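Enterochelin esterase (Salmonella enterica subsp. enterica serovar Typhimurium, PDB 3MGA) probably hydrolyses the ester bonds of the siderophore ferric enterobactin, allowing the bacterium to release the iron it carries. Local coordinates at residues Asn90-Tyr95 with Asp156-Pro161; Val189-Thr194 with Gly234-Leu239; Arg344-Ala349 with Leu396-Gln401. All coordinates share one frame; numbering follows the deposited sequence.

Interaction 1. Residues Asn90-Tyr95 with Asp156-Pro161; sequences NWRGSY and DAPLQP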
ATOM      1  N   ASN A  90      10.782  12.139   7.660  1.00 41.58           N
ATOM      2  CA  ASN A  90      10.704  10.703   7.440  1.00 40.01           C
ATOM      3  C   ASN A  90       9.614  10.273   6.450  1.00 38.83           C
ATOM      4  O   ASN A  90       9.453   9.079   6.174  1.00 39.65           O
ATOM      5  CB  ASN A  90      10.449  10.022   8.781  1.00 40.63           C
ATOM      6  CG  ASN A  90      11.555  10.289   9.800  1.00 41.44           C
ATOM      7  OD1 ASN A  90      12.742  10.283   9.471  1.00 41.21           O
ATOM      8  ND2 ASN A  90      11.166  10.485  11.053  1.00 43.88           N
ATOM      9  N   TRP A  91       8.899  11.245   5.900  1.00 36.82           N
ATOM     10  CA  TRP A  91       7.794  10.991   4.991  1.00 36.24           C
ATOM     11  C   TRP A  91       8.149  10.498   3.587  1.00 35.62           C
ATOM     12  O   TRP A  91       9.191  10.825   3.026  1.00 36.71           O
ATOM     13  CB  TRP A  91       6.949  12.265   4.856  1.00 36.65           C
ATOM     14  CG  TRP A  91       5.725  12.095   4.026  1.00 35.61           C
ATOM     15  CD1 TRP A  91       4.514  11.672   4.454  1.00 35.73           C
ATOM     16  CD2 TRP A  91       5.593  12.358   2.625  1.00 37.31           C
ATOM     17  NE1 TRP A  91       3.624  11.648   3.409  1.00 39.65           N
ATOM     18  CE2 TRP A  91       4.265  12.065   2.273  1.00 38.51           C
ATOM     19  CE3 TRP A  91       6.476  12.798   1.631  1.00 40.41           C
ATOM     20  CZ2 TRP A  91       3.786  12.205   0.967  1.00 40.82           C
ATOM     21  CZ3 TRP A  91       5.999  12.943   0.332  1.00 40.59           C
ATOM     22  CH2 TRP A  91       4.666  12.641   0.012  1.00 38.97           C
ATOM     23  N   ARG A  92       7.226   9.716   3.042  1.00 35.58           N
ATOM     24  CA  ARG A  92       7.310   9.149   1.707  1.00 35.42           C
ATOM     25  C   ARG A  92       5.886   8.928   1.236  1.00 35.49           C
ATOM     26  O   ARG A  92       5.032   8.514   2.018  1.00 36.76           O
ATOM     27  CB  ARG A  92       8.099   7.844   1.734  1.00 35.13           C
ATOM     28  CG  ARG A  92       8.048   6.985   0.471  1.00 36.11           C
ATOM     29  CD  ARG A  92       9.342   6.121   0.400  1.00 38.89           C
ATOM     30  NE  ARG A  92       9.529   5.371   1.628  1.00 40.40           N
ATOM     31  CZ  ARG A  92      10.684   4.907   2.082  1.00 38.87           C
ATOM     32  NH1 ARG A  92      11.826   5.138   1.446  1.00 41.50           N
ATOM     33  NH2 ARG A  92      10.692   4.234   3.220  1.00 42.97           N
ATOM     34  N   GLY A  93       5.620   9.225  -0.028  1.00 34.81           N
ATOM     35  CA  GLY A  93       4.282   9.037  -0.553  1.00 34.45           C
ATOM     36  C   GLY A  93       4.120   9.315  -2.027  1.00 33.08           C
ATOM     37  O   GLY A  93       4.990   9.902  -2.657  1.00 32.52           O
ATOM     38  N   SER A  94       2.985   8.878  -2.559  1.00 33.32           N
ATOM     39  CA  SER A  94       2.647   9.047  -3.957  1.00 35.02           C
ATOM     40  C   SER A  94       1.902  10.344  -4.146  1.00 35.63           C
ATOM     41  O   SER A  94       1.310  10.883  -3.198  1.00 34.88           O
ATOM     42  CB  SER A  94       1.718   7.924  -4.418  1.00 35.87           C
ATOM     43  OG  SER A  94       2.276   6.654  -4.169  1.00 39.57           O
ATOM     44  N   TYR A  95       1.926  10.849  -5.373  1.00 36.29           N
ATOM     45  CA  TYR A  95       1.185  12.060  -5.691  1.00 37.53           C
ATOM     46  C   TYR A  95       0.918  12.082  -7.183  1.00 39.02           C
ATOM     47  O   TYR A  95       1.529  11.327  -7.946  1.00 39.48           O
ATOM     48  CB  TYR A  95       1.936  13.330  -5.258  1.00 36.46           C
ATOM     49  CG  TYR A  95       3.167  13.628  -6.085  1.00 37.71           C
ATOM     50  CD1 TYR A  95       4.379  13.010  -5.818  1.00 36.63           C
ATOM     51  CD2 TYR A  95       3.114  14.538  -7.134  1.00 36.31           C
ATOM     52  CE1 TYR A  95       5.509  13.284  -6.587  1.00 39.16           C
ATOM     53  CE2 TYR A  95       4.233  14.820  -7.898  1.00 37.59           C
ATOM     54  CZ  TYR A  95       5.424  14.189  -7.628  1.00 38.85           C
ATOM     55  OH  TYR A  95       6.533  14.475  -8.397  1.00 36.99           O
ATOM     56  N   ASP A 156      15.037  11.559   4.996  1.00 42.90           N
ATOM     57  CA  ASP A 156      15.113  10.619   6.100  1.00 44.05           C
ATOM     58  C   ASP A 156      14.060   9.514   6.047  1.00 43.42           C
ATOM     59  O   ASP A 156      13.801   8.853   7.055  1.00 45.40           O
ATOM     60  CB  ASP A 156      15.068  11.382   7.423  1.00 45.88           C
ATOM     61  CG  ASP A 156      16.305  12.248   7.635  1.00 47.71           C
ATOM     62  OD1 ASP A 156      17.420  11.792   7.298  1.00 42.20           O
ATOM     63  OD2 ASP A 156      16.166  13.371   8.169  1.00 55.22           O
ATOM     64  N   ALA A 157      13.466   9.308   4.871  1.00 40.92           N
ATOM     65  CA  ALA A 157      12.504   8.234   4.684  1.00 39.82           C
ATOM     66  C   ALA A 157      13.293   6.956   4.932  1.00 40.73           C
ATOM     67  O   ALA A 157      14.391   6.806   4.401  1.00 41.96           O
ATOM     68  CB  ALA A 157      11.945   8.252   3.272  1.00 37.37           C
ATOM     69  N   PRO A 158      12.752   6.030   5.732  1.00 41.81           N
ATOM     70  CA  PRO A 158      13.532   4.814   6.036  1.00 43.43           C
ATOM     71  C   PRO A 158      13.823   3.960   4.807  1.00 42.40           C
ATOM     72  O   PRO A 158      13.060   3.976   3.844  1.00 39.55           O
ATOM     73  CB  PRO A 158      12.628   4.060   7.017  1.00 43.74           C
ATOM     74  CG  PRO A 158      11.245   4.474   6.610  1.00 43.60           C
ATOM     75  CD  PRO A 158      11.367   5.929   6.221  1.00 41.53           C
ATOM     76  N   LEU A 159      14.929   3.230   4.833  1.00 44.14           N
ATOM     77  CA  LEU A 159      15.276   2.375   3.710  1.00 44.31           C
ATOM     78  C   LEU A 159      14.180   1.322   3.486  1.00 41.92           C
ATOM     79  O   LEU A 159      13.554   0.852   4.441  1.00 43.14           O
ATOM     80  CB  LEU A 159      16.629   1.685   3.938  1.00 47.15           C
ATOM     81  CG  LEU A 159      17.895   2.551   3.985  1.00 52.22           C
ATOM     82  CD1 LEU A 159      19.139   1.675   4.287  1.00 57.47           C
ATOM     83  CD2 LEU A 159      18.090   3.331   2.685  1.00 51.97           C
ATOM     84  N   GLN A 160      13.946   0.994   2.217  1.00 38.89           N
ATOM     85  CA  GLN A 160      12.966  -0.018   1.801  1.00 36.09           C
ATOM     86  C   GLN A 160      13.749  -1.232   1.317  1.00 35.82           C
ATOM     87  O   GLN A 160      14.134  -1.283   0.163  1.00 34.07           O
ATOM     88  CB  GLN A 160      12.091   0.540   0.698  1.00 33.82           C
ATOM     89  CG  GLN A 160      11.279   1.706   1.193  1.00 35.23           C
ATOM     90  CD  GLN A 160      10.213   2.143   0.240  1.00 33.34           C
ATOM     91  OE1 GLN A 160      10.457   2.357  -0.946  1.00 35.42           O
ATOM     92  NE2 GLN A 160       9.017   2.326   0.765  1.00 39.07           N
ATOM     93  N   PRO A 161      13.968  -2.221   2.206  1.00 37.56           N
ATOM     94  CA  PRO A 161      14.787  -3.389   1.902  1.00 38.55           C
ATOM     95  C   PRO A 161      14.444  -4.081   0.598  1.00 37.98           C
ATOM     96  O   PRO A 161      13.274  -4.393   0.357  1.00 35.69           O
ATOM     97  CB  PRO A 161      14.516  -4.338   3.088  1.00 39.84           C
ATOM     98  CG  PRO A 161      13.921  -3.503   4.143  1.00 39.08           C
ATOM     99  CD  PRO A 161      13.169  -2.439   3.428  1.00 38.36           C
TER
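The guanidinium of Arg92 lies between Ala157 and Gln160, with the carbonyl of Pro158 at its edge. Over one face sits the methyl of Ala157, its CB 3.6 Å from Arg92 NH1. Against the opposite face the amide of Gln160 is stacked with an offset, its plane only 20° from that of the guanidinium. Gln160 NE2 comes within 3.2 Å of Arg92 NE, but both are donors, so the two groups stack without bonding. Instead NE2 gives a hydrogen bond to Leu386 O, while Gln160 OE1 accepts one from Arg389 NE, which holds the amide flat against the arginine. Near the guanidinium plane Pro158 O takes two bonds, a weak, bent one from Arg92 NH1 at 2.9 Å and a straighter one from NH2, modelled so short that its exact length is doubtful. A bend at chi3 (53°) in the otherwise extended Arg92 chain turns the flat group into this slot. Closer to the backbone, Asn90 O receives a CA-H...O contact from Ala157 CA at 3.5 Å, and the Asn90 side chain rests on Asp156. The arginine thus joins strand 92-100 of the N-terminal beta-sandwich to the loop leading toward the esterase sheet. Across the contact its positive charge meets a neutral carbonyl, and Glu153 lies at long, weak ion-pair range from NH1, so the group is held here by its edge bonds and its two covered faces.

Interaction 2. Residues Val189-Thr194 with Gly234-Leu239; sequences VWILTT and GAVYLL
Strands 189-193 and 236-239 run antiparallel, their axes 4.6 Å apart at closest approach and 163° between directions. They are neighbours near one margin of the mixed sheet of the alpha/beta-hydrolase fold, where strand 236-240 has an antiparallel neighbour on one side and a parallel one, strand 204-207, on the other. Trp190 with Leu239 and Leu192 with Tyr237 are hydrogen-bonded pairs, each linked by two backbone bonds. The shortest of these, Tyr237 N to Leu192 O at 2.6 Å, is almost straight, at 177°. Ile191 with Leu238 and Thr193 with Val236 are the non-hydrogen-bonded pairs. Beyond the regular ladder Thr194 N still bonds to Ala235 O, and the return bond, from Ala235 N, goes to the side-chain oxygen Thr194 OG1 at 2.9 Å. Its torsion (chi1 63°) swings OG1 between the backbone N and carbonyl carbon, where it can stand in for a main-chain acceptor.

On the face of Trp190, Leu192, Tyr237 and Leu239 the side chains pack under helices 210-216 and 220-228. Trp190 meets Leu239 at about a right angle, its ring edge directed at the backbone, with CE3 3.5 Å from Leu239 O. On the face of Ile191 and Leu238, covered by helix 256-273, Leu238 CD1 reaches back to Val189 CB at 4.0 Å. Thr194 CG2 presses on the edge of the Tyr237 ring, 3.7 Å from CE2. A water in that ring's plane completes the corner, 2.5 Å from Thr194 OG1 and 2.6 Å from Tyr237 OH.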
ATOM      1  N   VAL A 189      -2.850 -16.737 -10.320  1.00 33.98           N
ATOM      2  CA  VAL A 189      -1.992 -16.803  -9.149  1.00 33.39           C
ATOM      3  C   VAL A 189      -0.549 -16.868  -9.678  1.00 34.04           C
ATOM      4  O   VAL A 189      -0.274 -17.516 -10.703  1.00 35.05           O
ATOM      5  CB  VAL A 189      -2.306 -18.002  -8.241  1.00 34.12           C
ATOM      6  CG1 VAL A 189      -3.728 -17.879  -7.667  1.00 32.51           C
ATOM      7  CG2 VAL A 189      -2.120 -19.329  -8.997  1.00 34.74           C
ATOM      8  N   TRP A 190       0.360 -16.161  -9.022  1.00 32.32           N
ATOM      9  CA  TRP A 190       1.754 -16.164  -9.436  1.00 32.65           C
ATOM     10  C   TRP A 190       2.605 -16.917  -8.420  1.00 32.37           C
ATOM     11  O   TRP A 190       2.351 -16.866  -7.223  1.00 33.35           O
ATOM     12  CB  TRP A 190       2.277 -14.744  -9.586  1.00 32.09           C
ATOM     13  CG  TRP A 190       1.717 -13.966 -10.731  1.00 32.04           C
ATOM     14  CD1 TRP A 190       2.297 -13.788 -11.957  1.00 34.46           C
ATOM     15  CD2 TRP A 190       0.497 -13.214 -10.755  1.00 29.57           C
ATOM     16  NE1 TRP A 190       1.511 -12.975 -12.744  1.00 32.56           N
ATOM     17  CE2 TRP A 190       0.397 -12.618 -12.031  1.00 31.48           C
ATOM     18  CE3 TRP A 190      -0.518 -12.982  -9.826  1.00 31.82           C
ATOM     19  CZ2 TRP A 190      -0.677 -11.819 -12.396  1.00 30.79           C
ATOM     20  CZ3 TRP A 190      -1.589 -12.188 -10.193  1.00 30.72           C
ATOM     21  CH2 TRP A 190      -1.658 -11.616 -11.464  1.00 31.84           C
ATOM     22  N   ILE A 191       3.624 -17.615  -8.897  1.00 32.73           N
ATOM     23  CA  ILE A 191       4.486 -18.375  -8.010  1.00 32.29           C
ATOM     24  C   ILE A 191       5.942 -18.028  -8.227  1.00 31.59           C
ATOM     25  O   ILE A 191       6.455 -18.171  -9.326  1.00 33.02           O
ATOM     26  CB  ILE A 191       4.336 -19.891  -8.230  1.00 33.22           C
ATOM     27  CG1 ILE A 191       2.898 -20.343  -7.994  1.00 35.17           C
ATOM     28  CG2 ILE A 191       5.260 -20.659  -7.286  1.00 34.70           C
ATOM     29  CD1 ILE A 191       2.694 -21.848  -8.239  1.00 36.83           C
ATOM     30  N   LEU A 192       6.606 -17.575  -7.177  1.00 31.55           N
ATOM     31  CA  LEU A 192       8.031 -17.286  -7.241  1.00 34.14           C
ATOM     32  C   LEU A 192       8.735 -18.107  -6.169  1.00 34.88           C
ATOM     33  O   LEU A 192       8.279 -18.156  -5.041  1.00 34.50           O
ATOM     34  CB  LEU A 192       8.324 -15.805  -6.986  1.00 34.25           C
ATOM     35  CG  LEU A 192       9.820 -15.461  -6.957  1.00 34.89           C
ATOM     36  CD1 LEU A 192      10.397 -15.591  -8.357  1.00 34.55           C
ATOM     37  CD2 LEU A 192      10.056 -14.060  -6.416  1.00 36.74           C
ATOM     38  N   THR A 193       9.835 -18.754  -6.534  1.00 36.80           N
ATOM     39  CA  THR A 193      10.632 -19.520  -5.589  1.00 38.46           C
ATOM     40  C   THR A 193      12.001 -18.847  -5.548  1.00 40.77           C
ATOM     41  O   THR A 193      12.516 -18.445  -6.585  1.00 41.70           O
ATOM     42  CB  THR A 193      10.801 -20.987  -6.026  1.00 39.62           C
ATOM     43  OG1 THR A 193      11.526 -21.038  -7.255  1.00 41.70           O
ATOM     44  CG2 THR A 193       9.455 -21.661  -6.204  1.00 38.01           C
ATOM     45  N   THR A 194      12.595 -18.729  -4.366  1.00 42.87           N
ATOM     46  CA  THR A 194      13.896 -18.074  -4.236  1.00 45.07           C
ATOM     47  C   THR A 194      14.981 -18.962  -3.618  1.00 48.71           C
ATOM     48  O   THR A 194      15.989 -18.466  -3.114  1.00 51.05           O
ATOM     49  CB  THR A 194      13.769 -16.773  -3.415  1.00 44.88           C
ATOM     50  OG1 THR A 194      13.329 -17.070  -2.078  1.00 42.62           O
ATOM     51  CG2 THR A 194      12.784 -15.836  -4.084  1.00 42.33           C
ATOM     52  N   GLY A 234      15.237 -18.895   1.526  1.00 40.91           N
ATOM     53  CA  GLY A 234      14.703 -19.336   0.247  1.00 40.23           C
ATOM     54  C   GLY A 234      13.258 -19.699   0.535  1.00 38.75           C
ATOM     55  O   GLY A 234      12.990 -20.491   1.429  1.00 40.47           O
ATOM     56  N   ALA A 235      12.327 -19.118  -0.207  1.00 37.60           N
ATOM     57  CA  ALA A 235      10.908 -19.341   0.046  1.00 36.97           C
ATOM     58  C   ALA A 235      10.110 -19.587  -1.210  1.00 35.82           C
ATOM     59  O   ALA A 235      10.656 -19.648  -2.299  1.00 35.31           O
ATOM     60  CB  ALA A 235      10.328 -18.125   0.788  1.00 35.68           C
ATOM     61  N   VAL A 236       8.803 -19.746  -1.012  1.00 36.13           N
ATOM     62  CA  VAL A 236       7.835 -19.946  -2.077  1.00 34.93           C
ATOM     63  C   VAL A 236       6.814 -18.840  -1.916  1.00 34.30           C
ATOM     64  O   VAL A 236       6.109 -18.800  -0.914  1.00 35.35           O
ATOM     65  CB  VAL A 236       7.115 -21.317  -1.943  1.00 36.54           C
ATOM     66  CG1 VAL A 236       5.938 -21.424  -2.944  1.00 31.65           C
ATOM     67  CG2 VAL A 236       8.103 -22.460  -2.122  1.00 34.31           C
ATOM     68  N   TYR A 237       6.739 -17.943  -2.895  1.00 34.24           N
ATOM     69  CA  TYR A 237       5.805 -16.814  -2.854  1.00 33.33           C
ATOM     70  C   TYR A 237       4.581 -17.019  -3.749  1.00 33.66           C
ATOM     71  O   TYR A 237       4.719 -17.300  -4.928  1.00 34.11           O
ATOM     72  CB  TYR A 237       6.525 -15.533  -3.262  1.00 33.52           C
ATOM     73  CG  TYR A 237       7.652 -15.152  -2.333  1.00 32.96           C
ATOM     74  CD1 TYR A 237       7.421 -14.357  -1.216  1.00 33.83           C
ATOM     75  CD2 TYR A 237       8.942 -15.588  -2.567  1.00 33.58           C
ATOM     76  CE1 TYR A 237       8.451 -14.007  -0.361  1.00 33.04           C
ATOM     77  CE2 TYR A 237       9.977 -15.239  -1.721  1.00 34.59           C
ATOM     78  CZ  TYR A 237       9.724 -14.454  -0.617  1.00 30.60           C
ATOM     79  OH  TYR A 237      10.753 -14.115   0.225  1.00 28.29           O
ATOM     80  N   LEU A 238       3.386 -16.858  -3.173  1.00 33.79           N
ATOM     81  CA  LEU A 238       2.134 -17.017  -3.892  1.00 33.33           C
ATOM     82  C   LEU A 238       1.339 -15.706  -3.959  1.00 33.27           C
ATOM     83  O   LEU A 238       0.810 -15.238  -2.955  1.00 34.04           O
ATOM     84  CB  LEU A 238       1.303 -18.080  -3.202  1.00 34.78           C
ATOM     85  CG  LEU A 238      -0.029 -18.449  -3.828  1.00 36.30           C
ATOM     86  CD1 LEU A 238       0.179 -18.939  -5.259  1.00 38.14           C
ATOM     87  CD2 LEU A 238      -0.707 -19.506  -2.983  1.00 39.65           C
ATOM     88  N   LEU A 239       1.259 -15.104  -5.141  1.00 32.45           N
ATOM     89  CA  LEU A 239       0.501 -13.866  -5.298  1.00 32.00           C
ATOM     90  C   LEU A 239      -0.861 -14.196  -5.854  1.00 32.31           C
ATOM     91  O   LEU A 239      -0.958 -14.811  -6.917  1.00 32.47           O
ATOM     92  CB  LEU A 239       1.226 -12.873  -6.198  1.00 31.91           C
ATOM     93  CG  LEU A 239       2.412 -12.119  -5.591  1.00 31.05           C
ATOM     94  CD1 LEU A 239       3.449 -13.040  -4.985  1.00 27.97           C
ATOM     95  CD2 LEU A 239       3.030 -11.248  -6.681  1.00 33.04           C
TER
HETATM   96  O   HOH W   1      13.012 -15.341  -0.263  1.00 27.64           O

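Interaction 3. Residues Arg344-Ala349 with Leu396-Gln401; sequences RIVLEA and LMLLWQ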
ATOM      1  N   ARG A 344       2.391 -14.813  15.022  1.00 44.54           N
ATOM      2  CA  ARG A 344       3.377 -13.745  15.027  1.00 43.33           C
ATOM      3  C   ARG A 344       2.671 -12.718  14.139  1.00 41.86           C
ATOM      4  O   ARG A 344       2.269 -13.039  13.027  1.00 41.01           O
ATOM      5  CB  ARG A 344       4.726 -14.180  14.450  1.00 42.53           C
ATOM      6  CG  ARG A 344       5.049 -15.668  14.644  1.00 44.78           C
ATOM      7  CD  ARG A 344       6.553 -16.014  14.729  1.00 46.02           C
ATOM      8  NE  ARG A 344       7.474 -14.968  14.260  1.00 45.21           N
ATOM      9  CZ  ARG A 344       8.264 -14.251  15.074  1.00 44.66           C
ATOM     10  NH1 ARG A 344       8.288 -14.495  16.390  1.00 46.79           N
ATOM     11  NH2 ARG A 344       9.066 -13.317  14.583  1.00 39.48           N
ATOM     12  N   ILE A 345       2.476 -11.503  14.633  1.00 42.08           N
ATOM     13  CA  ILE A 345       1.735 -10.510  13.867  1.00 42.47           C
ATOM     14  C   ILE A 345       2.465  -9.189  13.700  1.00 41.50           C
ATOM     15  O   ILE A 345       2.950  -8.616  14.673  1.00 42.09           O
ATOM     16  CB  ILE A 345       0.367 -10.214  14.542  1.00 43.80           C
ATOM     17  CG1 ILE A 345      -0.400 -11.512  14.816  1.00 46.35           C
ATOM     18  CG2 ILE A 345      -0.454  -9.298  13.695  1.00 42.18           C
ATOM     19  CD1 ILE A 345      -1.729 -11.298  15.491  1.00 46.75           C
ATOM     20  N   VAL A 346       2.577  -8.749  12.449  1.00 39.82           N
ATOM     21  CA  VAL A 346       3.158  -7.464  12.124  1.00 39.27           C
ATOM     22  C   VAL A 346       1.936  -6.610  11.807  1.00 39.36           C
ATOM     23  O   VAL A 346       1.137  -6.944  10.927  1.00 37.29           O
ATOM     24  CB  VAL A 346       4.100  -7.516  10.917  1.00 39.26           C
ATOM     25  CG1 VAL A 346       4.466  -6.090  10.470  1.00 40.45           C
ATOM     26  CG2 VAL A 346       5.347  -8.327  11.240  1.00 39.52           C
ATOM     27  N   LEU A 347       1.769  -5.529  12.550  1.00 39.58           N
ATOM     28  CA  LEU A 347       0.619  -4.680  12.378  1.00 40.83           C
ATOM     29  C   LEU A 347       1.149  -3.295  12.045  1.00 40.13           C
ATOM     30  O   LEU A 347       1.731  -2.613  12.885  1.00 40.33           O
ATOM     31  CB  LEU A 347      -0.211  -4.718  13.664  1.00 42.39           C
ATOM     32  CG  LEU A 347      -1.677  -4.308  13.626  1.00 44.85           C
ATOM     33  CD1 LEU A 347      -2.439  -5.125  12.595  1.00 45.23           C
ATOM     34  CD2 LEU A 347      -2.286  -4.484  15.011  1.00 44.79           C
ATOM     35  N   GLU A 348       0.998  -2.918  10.778  1.00 39.43           N
ATOM     36  CA  GLU A 348       1.480  -1.642  10.284  1.00 39.32           C
ATOM     37  C   GLU A 348       0.347  -0.721   9.866  1.00 39.07           C
ATOM     38  O   GLU A 348      -0.679  -1.170   9.347  1.00 39.56           O
ATOM     39  CB  GLU A 348       2.417  -1.872   9.102  1.00 39.02           C
ATOM     40  CG  GLU A 348       2.724  -0.617   8.293  1.00 42.71           C
ATOM     41  CD  GLU A 348       3.496  -0.923   7.039  1.00 47.79           C
ATOM     42  OE1 GLU A 348       4.532  -1.621   7.145  1.00 52.92           O
ATOM     43  OE2 GLU A 348       3.080  -0.449   5.952  1.00 46.72           O
ATOM     44  N   ALA A 349       0.560   0.572  10.091  1.00 39.31           N
ATOM     45  CA  ALA A 349      -0.402   1.616   9.744  1.00 40.40           C
ATOM     46  C   ALA A 349       0.315   2.960   9.755  1.00 40.58           C
ATOM     47  O   ALA A 349       1.250   3.164  10.533  1.00 42.01           O
ATOM     48  CB  ALA A 349      -1.555   1.622  10.712  1.00 41.61           C
ATOM     49  N   LEU A 396       8.235  -9.301   6.270  1.00 37.60           N
ATOM     50  CA  LEU A 396       8.643 -10.696   6.052  1.00 37.86           C
ATOM     51  C   LEU A 396       9.892 -11.006   6.879  1.00 37.50           C
ATOM     52  O   LEU A 396      10.039 -12.106   7.411  1.00 39.67           O
ATOM     53  CB  LEU A 396       8.900 -10.944   4.565  1.00 38.18           C
ATOM     54  CG  LEU A 396       7.660 -10.932   3.667  1.00 41.20           C
ATOM     55  CD1 LEU A 396       8.032 -10.709   2.205  1.00 41.05           C
ATOM     56  CD2 LEU A 396       6.832 -12.231   3.854  1.00 39.18           C
HETATM   57  N   MSE A 397      10.785 -10.028   6.993  1.00 37.20           N
HETATM   58  CA  MSE A 397      12.020 -10.188   7.787  1.00 38.90           C
HETATM   59  C   MSE A 397      11.673 -10.332   9.272  1.00 38.47           C
HETATM   60  O   MSE A 397      12.282 -11.124   9.983  1.00 41.52           O
HETATM   61  CB  MSE A 397      12.983  -9.018   7.541  1.00 38.94           C
HETATM   62  CG  MSE A 397      13.523  -8.976   6.114  1.00 42.48           C
HETATM   63 SE   MSE A 397      14.530  -7.352   5.647  1.00 50.30          SE
HETATM   64  CE  MSE A 397      15.937  -7.480   6.983  1.00 53.76           C
ATOM     65  N   LEU A 398      10.688  -9.574   9.734  1.00 36.79           N
ATOM     66  CA  LEU A 398      10.246  -9.676  11.119  1.00 37.31           C
ATOM     67  C   LEU A 398       9.553 -11.002  11.364  1.00 37.43           C
ATOM     68  O   LEU A 398       9.908 -11.738  12.290  1.00 38.11           O
ATOM     69  CB  LEU A 398       9.296  -8.536  11.477  1.00 36.23           C
ATOM     70  CG  LEU A 398       9.967  -7.178  11.523  1.00 37.10           C
ATOM     71  CD1 LEU A 398       8.940  -6.072  11.840  1.00 32.32           C
ATOM     72  CD2 LEU A 398      11.101  -7.218  12.572  1.00 33.04           C
ATOM     73  N   LEU A 399       8.565 -11.312  10.533  1.00 36.08           N
ATOM     74  CA  LEU A 399       7.844 -12.571  10.678  1.00 37.76           C
ATOM     75  C   LEU A 399       8.759 -13.801  10.575  1.00 38.40           C
ATOM     76  O   LEU A 399       8.511 -14.807  11.230  1.00 40.29           O
ATOM     77  CB  LEU A 399       6.703 -12.665   9.670  1.00 36.75           C
ATOM     78  CG  LEU A 399       5.586 -11.653   9.913  1.00 38.58           C
ATOM     79  CD1 LEU A 399       4.567 -11.687   8.782  1.00 38.61           C
ATOM     80  CD2 LEU A 399       4.926 -11.902  11.265  1.00 37.49           C
ATOM     81  N   TRP A 400       9.806 -13.722   9.757  1.00 37.26           N
ATOM     82  CA  TRP A 400      10.729 -14.851   9.608  1.00 37.15           C
ATOM     83  C   TRP A 400      12.046 -14.653  10.331  1.00 38.83           C
ATOM     84  O   TRP A 400      12.991 -15.394  10.101  1.00 39.32           O
ATOM     85  CB  TRP A 400      11.026 -15.154   8.133  1.00 35.82           C
ATOM     86  CG  TRP A 400       9.919 -15.759   7.375  1.00 32.86           C
ATOM     87  CD1 TRP A 400       9.066 -16.730   7.806  1.00 34.13           C
ATOM     88  CD2 TRP A 400       9.633 -15.562   5.993  1.00 34.31           C
ATOM     89  NE1 TRP A 400       8.212 -17.096   6.800  1.00 33.04           N
ATOM     90  CE2 TRP A 400       8.548 -16.400   5.669  1.00 34.95           C
ATOM     91  CE3 TRP A 400      10.175 -14.741   4.997  1.00 34.14           C
ATOM     92  CZ2 TRP A 400       7.997 -16.441   4.396  1.00 35.74           C
ATOM     93  CZ3 TRP A 400       9.629 -14.777   3.743  1.00 34.48           C
ATOM     94  CH2 TRP A 400       8.551 -15.627   3.447  1.00 36.96           C
ATOM     95  N   GLN A 401      12.104 -13.674  11.227  1.00 41.23           N
ATOM     96  CA  GLN A 401      13.337 -13.396  11.970  1.00 43.53           C
ATOM     97  C   GLN A 401      13.974 -14.644  12.606  1.00 45.48           C
ATOM     98  O   GLN A 401      15.183 -14.788  12.550  1.00 46.35           O
ATOM     99  CB  GLN A 401      13.097 -12.333  13.036  1.00 43.52           C
ATOM    100  CG  GLN A 401      14.373 -11.753  13.616  1.00 48.43           C
ATOM    101  CD  GLN A 401      14.094 -10.648  14.623  1.00 55.18           C
ATOM    102  OE1 GLN A 401      14.487  -9.495  14.421  1.00 60.99           O
ATOM    103  NE2 GLN A 401      13.361 -10.980  15.679  1.00 57.18           N
TER
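Arg344 and Val346, on the same side of their strand, face the last turn of helix 385-399 in two different ways: one grips its carbonyls, the other packs on its leucines. This is a strand-helix layer contact of the alpha/beta-hydrolase fold, with helix 385-399 lying on strand 344-350. Val346 and Leu399 approach obliquely, the Val346 methyl CG2 set against the branch point of Leu399, 3.6 Å from its CG. Val346 CG2 also touches Leu398 CB at 4.0 Å, so it sits against both leucines. Leu399 CD2 dips to the strand backbone, 3.4 Å from Arg344 O. Leu399 also reaches Cys308 and Leu310 of the next strand.

Bent at chi3, the Arg344 chain presents an edge of its guanidinium to the helix end. Arg344 NE donates to Leu399 O at 3.2 Å, with the acceptor somewhat out of the guanidinium plane. Two carbonyls at the helix C terminus are thereby bonded to a positive group, an arrangement probably aided by the helix dipole. The partner of Arg344 NH2, Leu398 O, lies in the guanidinium plane at 2.9 Å and also accepts a hydrogen bond from Gln401 N at 3.1 Å, the two donors arriving from opposite faces of its carbonyl plane.

In the fold
The three contacts follow one another along the chain without nesting or crossing. Interaction 1 closes a 60-residue loop through the N-terminal beta-sandwich and brings the chain out toward the esterase sheet. Interaction 2 then closes 39 residues, pairing two strands near one margin of that sheet, and interaction 3 closes 46, laying the end of helix 385-399 on a strand near the other. Helix 385-399 is the common element: Pro161 of interaction 1 packs on Met397, while Tyr237 and Ala235 of interaction 2 touch Trp400 just past the helix. Interactions 1 and 2 do not touch, about 10 Å separating their nearest atoms; the end of helix 385-399 with Trp400 contacts both.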